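Local coordinates for phosphodiesterase (Trypanosoma brucei brucei, PDB 5H2Q), which belongs to the cyclic nucleotide phosphodiesterase family of all-helical, metal-binding proteins and is modelled here with zinc, magnesium and the ligand LLI bound, at residues A[22-34]-A[96-108]. Residues are numbered along the deposited sequence; the frame is centred on the assembly and turned at random.
Sequences PNVDVTDIDFDLF and VCQTIYTFLYRGN
Gln98 reaches from helix 90-105 into the turns of segment 22-34 and shows how one buried amide can hold a loop made of two consecutive turns. Its NE2 donates to Val26 O at 2.9 Å and to Asp28 O at 3.0 Å, standing above the plane of each carbonyl rather than on a lone pair. The chain leaves with CG anti to the backbone N (chi1 -167°) and bends at chi2, which brings NE2 within reach of both carbonyl oxygens. Asp28 O also accepts from Phe31 N, the two donors arriving from opposite faces of the carbonyl. A water lies within hydrogen-bonding distance of Gln98 OE1 (2.8 Å) and Ile29 O; the two NE2 bonds would hold the amide in one orientation, and the water probably helps. Phe31 packs obliquely against this amide, its CB 3.6 Å from Gln98 NE2, the two planes 46° apart. Alongside, Thr102 CG2 approaches Thr27 O, and Ile29 CG2 lies 3.8 Å from Thr102 CB; Trp319 of helix 318-334 touches both Ile29 and Thr102.

Against this buried, tightly packed part, exposed Arg106 and Asp25 make a more open, charged edge toward solvent. Arg106 grips Thr27 side-on: NE donates to Thr27 O at 3.2 Å, close to the guanidinium plane, and NH2 to Thr27 OG1 at 2.9 Å. NH2 also makes a salt bridge with Asp25 OD2, whose sister oxygen OD1 accepts from both Thr27 N and Thr27 OG1 and thereby positions the hydroxyl that Arg106 uses. Asp28 OD1 sits over one guanidinium face, contributing charge alone.

Asp25 and Asp28 each form an Asx turn and begin consecutive type I beta turns, a compact polar loop fastened by side chains to a helix of the all-helical phosphodiesterase fold.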
loop_
_atom_site.group_PDB
_atom_site.type_symbol
_atom_site.label_atom_id
_atom_site.label_comp_id
_atom_site.label_asym_id
_atom_site.label_seq_id
_atom_site.Cartn_x
_atom_site.Cartn_y
_atom_site.Cartn_z
ATOM N N PRO A 22 -21.206 -2.153 11.853
ATOM C CA PRO A 22 -21.680 -1.225 12.907
ATOM C C PRO A 22 -20.943 -1.313 14.241
ATOM O O PRO A 22 -20.863 -0.307 14.941
ATOM C CB PRO A 22 -23.162 -1.573 13.048
ATOM C CG PRO A 22 -23.281 -2.954 12.514
ATOM C CD PRO A 22 -22.260 -3.115 11.460
ATOM N N ASN A 23 -20.352 -2.478 14.577
ATOM C CA ASN A 23 -19.663 -2.644 15.869
ATOM C C ASN A 23 -18.145 -2.739 15.804
ATOM O O ASN A 23 -17.498 -2.948 16.832
ATOM C CB ASN A 23 -20.236 -3.872 16.602
ATOM C CG ASN A 23 -21.644 -3.671 17.106
ATOM O OD1 ASN A 23 -22.442 -2.890 16.553
ATOM N ND2 ASN A 23 -21.988 -4.417 18.144
ATOM N N VAL A 24 -17.569 -2.574 14.595
ATOM C CA VAL A 24 -16.135 -2.653 14.380
ATOM C C VAL A 24 -15.774 -1.418 13.562
ATOM O O VAL A 24 -16.157 -1.307 12.391
ATOM C CB VAL A 24 -15.705 -3.966 13.653
ATOM C CG1 VAL A 24 -14.185 -4.038 13.524
ATOM C CG2 VAL A 24 -16.242 -5.217 14.375
ATOM N N ASP A 25 -15.055 -0.493 14.186
ATOM C CA ASP A 25 -14.684 0.743 13.533
ATOM C C ASP A 25 -13.514 0.562 12.553
ATOM O O ASP A 25 -12.360 0.458 12.975
ATOM C CB ASP A 25 -14.402 1.809 14.582
ATOM C CG ASP A 25 -14.046 3.169 14.041
ATOM O OD1 ASP A 25 -14.149 3.367 12.811
ATOM O OD2 ASP A 25 -13.687 4.046 14.854
ATOM N N VAL A 26 -13.815 0.639 11.245
ATOM C CA VAL A 26 -12.786 0.466 10.195
ATOM C C VAL A 26 -11.864 1.695 10.066
ATOM O O VAL A 26 -10.898 1.646 9.310
ATOM C CB VAL A 26 -13.382 0.046 8.832
ATOM C CG1 VAL A 26 -14.106 -1.299 8.949
ATOM C CG2 VAL A 26 -14.289 1.132 8.245
ATOM N N THR A 27 -12.171 2.787 10.775
ATOM C CA THR A 27 -11.348 4.006 10.704
ATOM C C THR A 27 -10.293 4.093 11.825
ATOM O O THR A 27 -9.528 5.048 11.855
ATOM C CB THR A 27 -12.231 5.277 10.744
ATOM O OG1 THR A 27 -12.727 5.470 12.070
ATOM C CG2 THR A 27 -13.367 5.278 9.714
ATOM N N ASP A 28 -10.304 3.159 12.770
ATOM C CA ASP A 28 -9.403 3.181 13.930
ATOM C C ASP A 28 -7.955 2.773 13.641
ATOM O O ASP A 28 -7.728 1.852 12.857
ATOM C CB ASP A 28 -9.992 2.305 15.052
ATOM C CG ASP A 28 -9.483 2.707 16.422
ATOM O OD1 ASP A 28 -10.097 3.614 17.042
ATOM O OD2 ASP A 28 -8.398 2.228 16.815
ATOM N N ILE A 29 -6.964 3.409 14.328
ATOM C CA ILE A 29 -5.573 2.994 14.161
ATOM C C ILE A 29 -5.358 1.551 14.633
ATOM O O ILE A 29 -4.450 0.900 14.120
ATOM C CB ILE A 29 -4.516 3.969 14.750
ATOM C CG1 ILE A 29 -4.479 3.938 16.304
ATOM C CG2 ILE A 29 -4.698 5.398 14.194
ATOM C CD1 ILE A 29 -3.243 4.658 16.913
ATOM N N ASP A 30 -6.200 1.047 15.570
ATOM C CA ASP A 30 -6.122 -0.320 16.102
ATOM C C ASP A 30 -6.937 -1.336 15.334
ATOM O O ASP A 30 -7.073 -2.489 15.787
ATOM C CB ASP A 30 -6.506 -0.354 17.599
ATOM C CG ASP A 30 -5.518 0.314 18.538
ATOM O OD1 ASP A 30 -4.469 0.773 18.066
ATOM O OD2 ASP A 30 -5.801 0.371 19.754
ATOM N N PHE A 31 -7.515 -0.926 14.179
ATOM C CA PHE A 31 -8.331 -1.839 13.396
ATOM C C PHE A 31 -7.502 -3.070 13.076
ATOM O O PHE A 31 -6.345 -2.938 12.684
ATOM C CB PHE A 31 -8.828 -1.172 12.094
ATOM C CG PHE A 31 -9.549 -2.166 11.208
ATOM C CD1 PHE A 31 -10.796 -2.676 11.572
ATOM C CD2 PHE A 31 -8.974 -2.606 10.018
ATOM C CE1 PHE A 31 -11.450 -3.602 10.765
ATOM C CE2 PHE A 31 -9.626 -3.553 9.219
ATOM C CZ PHE A 31 -10.855 -4.044 9.603
ATOM N N ASP A 32 -8.081 -4.245 13.295
ATOM C CA ASP A 32 -7.409 -5.535 13.117
ATOM C C ASP A 32 -7.984 -6.285 11.907
ATOM O O ASP A 32 -9.016 -6.960 12.003
ATOM C CB ASP A 32 -7.569 -6.357 14.399
ATOM C CG ASP A 32 -6.735 -7.625 14.442
ATOM O OD1 ASP A 32 -6.289 -8.091 13.353
ATOM O OD2 ASP A 32 -6.572 -8.183 15.545
ATOM N N LEU A 33 -7.296 -6.165 10.755
ATOM C CA LEU A 33 -7.724 -6.834 9.535
ATOM C C LEU A 33 -7.645 -8.371 9.634
ATOM O O LEU A 33 -8.488 -9.071 9.046
ATOM C CB LEU A 33 -6.912 -6.297 8.320
ATOM C CG LEU A 33 -7.310 -6.841 6.932
ATOM C CD1 LEU A 33 -8.795 -6.569 6.591
ATOM C CD2 LEU A 33 -6.429 -6.207 5.859
ATOM N N PHE A 34 -6.648 -8.889 10.378
ATOM C CA PHE A 34 -6.479 -10.338 10.561
ATOM C C PHE A 34 -7.694 -10.930 11.258
ATOM O O PHE A 34 -8.216 -11.941 10.802
ATOM C CB PHE A 34 -5.200 -10.659 11.334
ATOM C CG PHE A 34 -3.960 -10.451 10.493
ATOM C CD1 PHE A 34 -3.637 -11.336 9.462
ATOM C CD2 PHE A 34 -3.162 -9.337 10.678
ATOM C CE1 PHE A 34 -2.516 -11.124 8.660
ATOM C CE2 PHE A 34 -2.007 -9.142 9.894
ATOM C CZ PHE A 34 -1.715 -10.020 8.874
ATOM N N VAL A 96 -3.238 -1.238 3.345
ATOM C CA VAL A 96 -2.553 0.022 3.017
ATOM C C VAL A 96 -3.571 1.172 2.877
ATOM O O VAL A 96 -3.327 2.285 3.367
ATOM C CB VAL A 96 -1.602 -0.117 1.813
ATOM C CG1 VAL A 96 -1.115 1.245 1.329
ATOM C CG2 VAL A 96 -0.418 -1.030 2.163
ATOM N N CYS A 97 -4.719 0.874 2.264
ATOM C CA CYS A 97 -5.808 1.834 2.074
ATOM C C CYS A 97 -6.293 2.299 3.445
ATOM O O CYS A 97 -6.318 3.498 3.709
ATOM C CB CYS A 97 -6.939 1.197 1.275
ATOM S SG CYS A 97 -8.308 2.326 0.919
ATOM N N GLN A 98 -6.653 1.332 4.327
ATOM C CA GLN A 98 -7.145 1.619 5.687
ATOM C C GLN A 98 -6.104 2.405 6.503
ATOM O O GLN A 98 -6.452 3.368 7.205
ATOM C CB GLN A 98 -7.549 0.317 6.383
ATOM C CG GLN A 98 -8.367 0.566 7.663
ATOM C CD GLN A 98 -7.515 0.830 8.902
ATOM O OE1 GLN A 98 -6.346 0.438 8.993
ATOM N NE2 GLN A 98 -8.084 1.529 9.882
ATOM N N THR A 99 -4.836 1.991 6.419
ATOM C CA THR A 99 -3.753 2.653 7.156
ATOM C C THR A 99 -3.576 4.088 6.713
ATOM O O THR A 99 -3.540 4.987 7.555
ATOM C CB THR A 99 -2.442 1.853 7.032
ATOM O OG1 THR A 99 -2.702 0.529 7.472
ATOM C CG2 THR A 99 -1.333 2.444 7.890
ATOM N N ILE A 100 -3.515 4.329 5.396
ATOM C CA ILE A 100 -3.368 5.687 4.874
ATOM C C ILE A 100 -4.564 6.532 5.351
ATOM O O ILE A 100 -4.381 7.669 5.770
ATOM C CB ILE A 100 -3.167 5.710 3.354
ATOM C CG1 ILE A 100 -1.747 5.146 3.002
ATOM C CG2 ILE A 100 -3.311 7.123 2.797
ATOM C CD1 ILE A 100 -1.571 4.920 1.555
ATOM N N TYR A 101 -5.772 5.954 5.336
ATOM C CA TYR A 101 -6.942 6.669 5.840
ATOM C C TYR A 101 -6.656 7.179 7.289
ATOM O O TYR A 101 -6.926 8.347 7.593
ATOM C CB TYR A 101 -8.169 5.752 5.859
ATOM C CG TYR A 101 -9.418 6.514 6.241
ATOM C CD1 TYR A 101 -9.744 6.732 7.579
ATOM C CD2 TYR A 101 -10.263 7.030 5.266
ATOM C CE1 TYR A 101 -10.872 7.474 7.934
ATOM C CE2 TYR A 101 -11.387 7.783 5.607
ATOM C CZ TYR A 101 -11.696 7.987 6.941
ATOM O OH TYR A 101 -12.843 8.674 7.273
ATOM N N THR A 102 -6.065 6.328 8.144
ATOM C CA THR A 102 -5.736 6.767 9.508
ATOM C C THR A 102 -4.704 7.862 9.517
ATOM O O THR A 102 -4.794 8.741 10.382
ATOM C CB THR A 102 -5.334 5.629 10.444
ATOM O OG1 THR A 102 -4.044 5.150 10.077
ATOM C CG2 THR A 102 -6.367 4.477 10.494
ATOM N N PHE A 103 -3.699 7.801 8.615
ATOM C CA PHE A 103 -2.679 8.868 8.571
ATOM C C PHE A 103 -3.325 10.168 8.198
ATOM O O PHE A 103 -3.032 11.183 8.795
ATOM C CB PHE A 103 -1.553 8.547 7.592
ATOM C CG PHE A 103 -0.733 7.316 7.908
ATOM C CD1 PHE A 103 -0.716 6.776 9.197
ATOM C CD2 PHE A 103 0.034 6.703 6.922
ATOM C CE1 PHE A 103 0.070 5.647 9.495
ATOM C CE2 PHE A 103 0.816 5.579 7.224
ATOM C CZ PHE A 103 0.815 5.053 8.498
ATOM N N LEU A 104 -4.251 10.136 7.222
ATOM C CA LEU A 104 -4.939 11.350 6.809
ATOM C C LEU A 104 -5.859 11.912 7.867
ATOM O O LEU A 104 -5.779 13.113 8.123
ATOM C CB LEU A 104 -5.762 11.083 5.514
ATOM C CG LEU A 104 -4.965 10.781 4.248
ATOM C CD1 LEU A 104 -5.888 10.308 3.107
ATOM C CD2 LEU A 104 -4.158 12.002 3.811
ATOM N N TYR A 105 -6.732 11.080 8.471
ATOM C CA TYR A 105 -7.830 11.588 9.323
ATOM C C TYR A 105 -7.699 11.373 10.831
ATOM O O TYR A 105 -8.537 11.885 11.590
ATOM C CB TYR A 105 -9.162 11.043 8.805
ATOM C CG TYR A 105 -9.396 11.475 7.366
ATOM C CD1 TYR A 105 -9.608 12.817 7.041
ATOM C CD2 TYR A 105 -9.273 10.569 6.321
ATOM C CE1 TYR A 105 -9.749 13.230 5.715
ATOM C CE2 TYR A 105 -9.417 10.968 4.989
ATOM C CZ TYR A 105 -9.665 12.300 4.692
ATOM O OH TYR A 105 -9.824 12.691 3.388
ATOM N N ARG A 106 -6.662 10.649 11.277
ATOM C CA ARG A 106 -6.360 10.488 12.695
ATOM C C ARG A 106 -5.019 11.212 12.911
ATOM O O ARG A 106 -4.820 11.804 13.964
ATOM C CB ARG A 106 -6.274 9.013 13.127
ATOM C CG ARG A 106 -7.531 8.185 12.860
ATOM C CD ARG A 106 -8.643 8.534 13.817
ATOM N NE ARG A 106 -9.723 7.551 13.766
ATOM C CZ ARG A 106 -10.723 7.505 14.634
ATOM N NH1 ARG A 106 -10.784 8.376 15.635
ATOM N NH2 ARG A 106 -11.672 6.582 14.513
ATOM N N GLY A 107 -4.125 11.155 11.914
ATOM C CA GLY A 107 -2.828 11.833 11.924
ATOM C C GLY A 107 -2.835 13.266 11.434
ATOM O O GLY A 107 -1.783 13.911 11.416
ATOM N N ASN A 108 -4.032 13.781 10.989
ATOM C CA ASN A 108 -4.254 15.142 10.471
ATOM C C ASN A 108 -3.489 15.487 9.193
ATOM O O ASN A 108 -3.387 16.667 8.855
ATOM C CB ASN A 108 -3.968 16.211 11.556
ATOM C CG ASN A 108 -4.726 16.017 12.844
ATOM O OD1 ASN A 108 -5.870 15.567 12.860
ATOM N ND2 ASN A 108 -4.092 16.353 13.951
HETATM O O HOH W 1 -4.379 0.609 10.925
#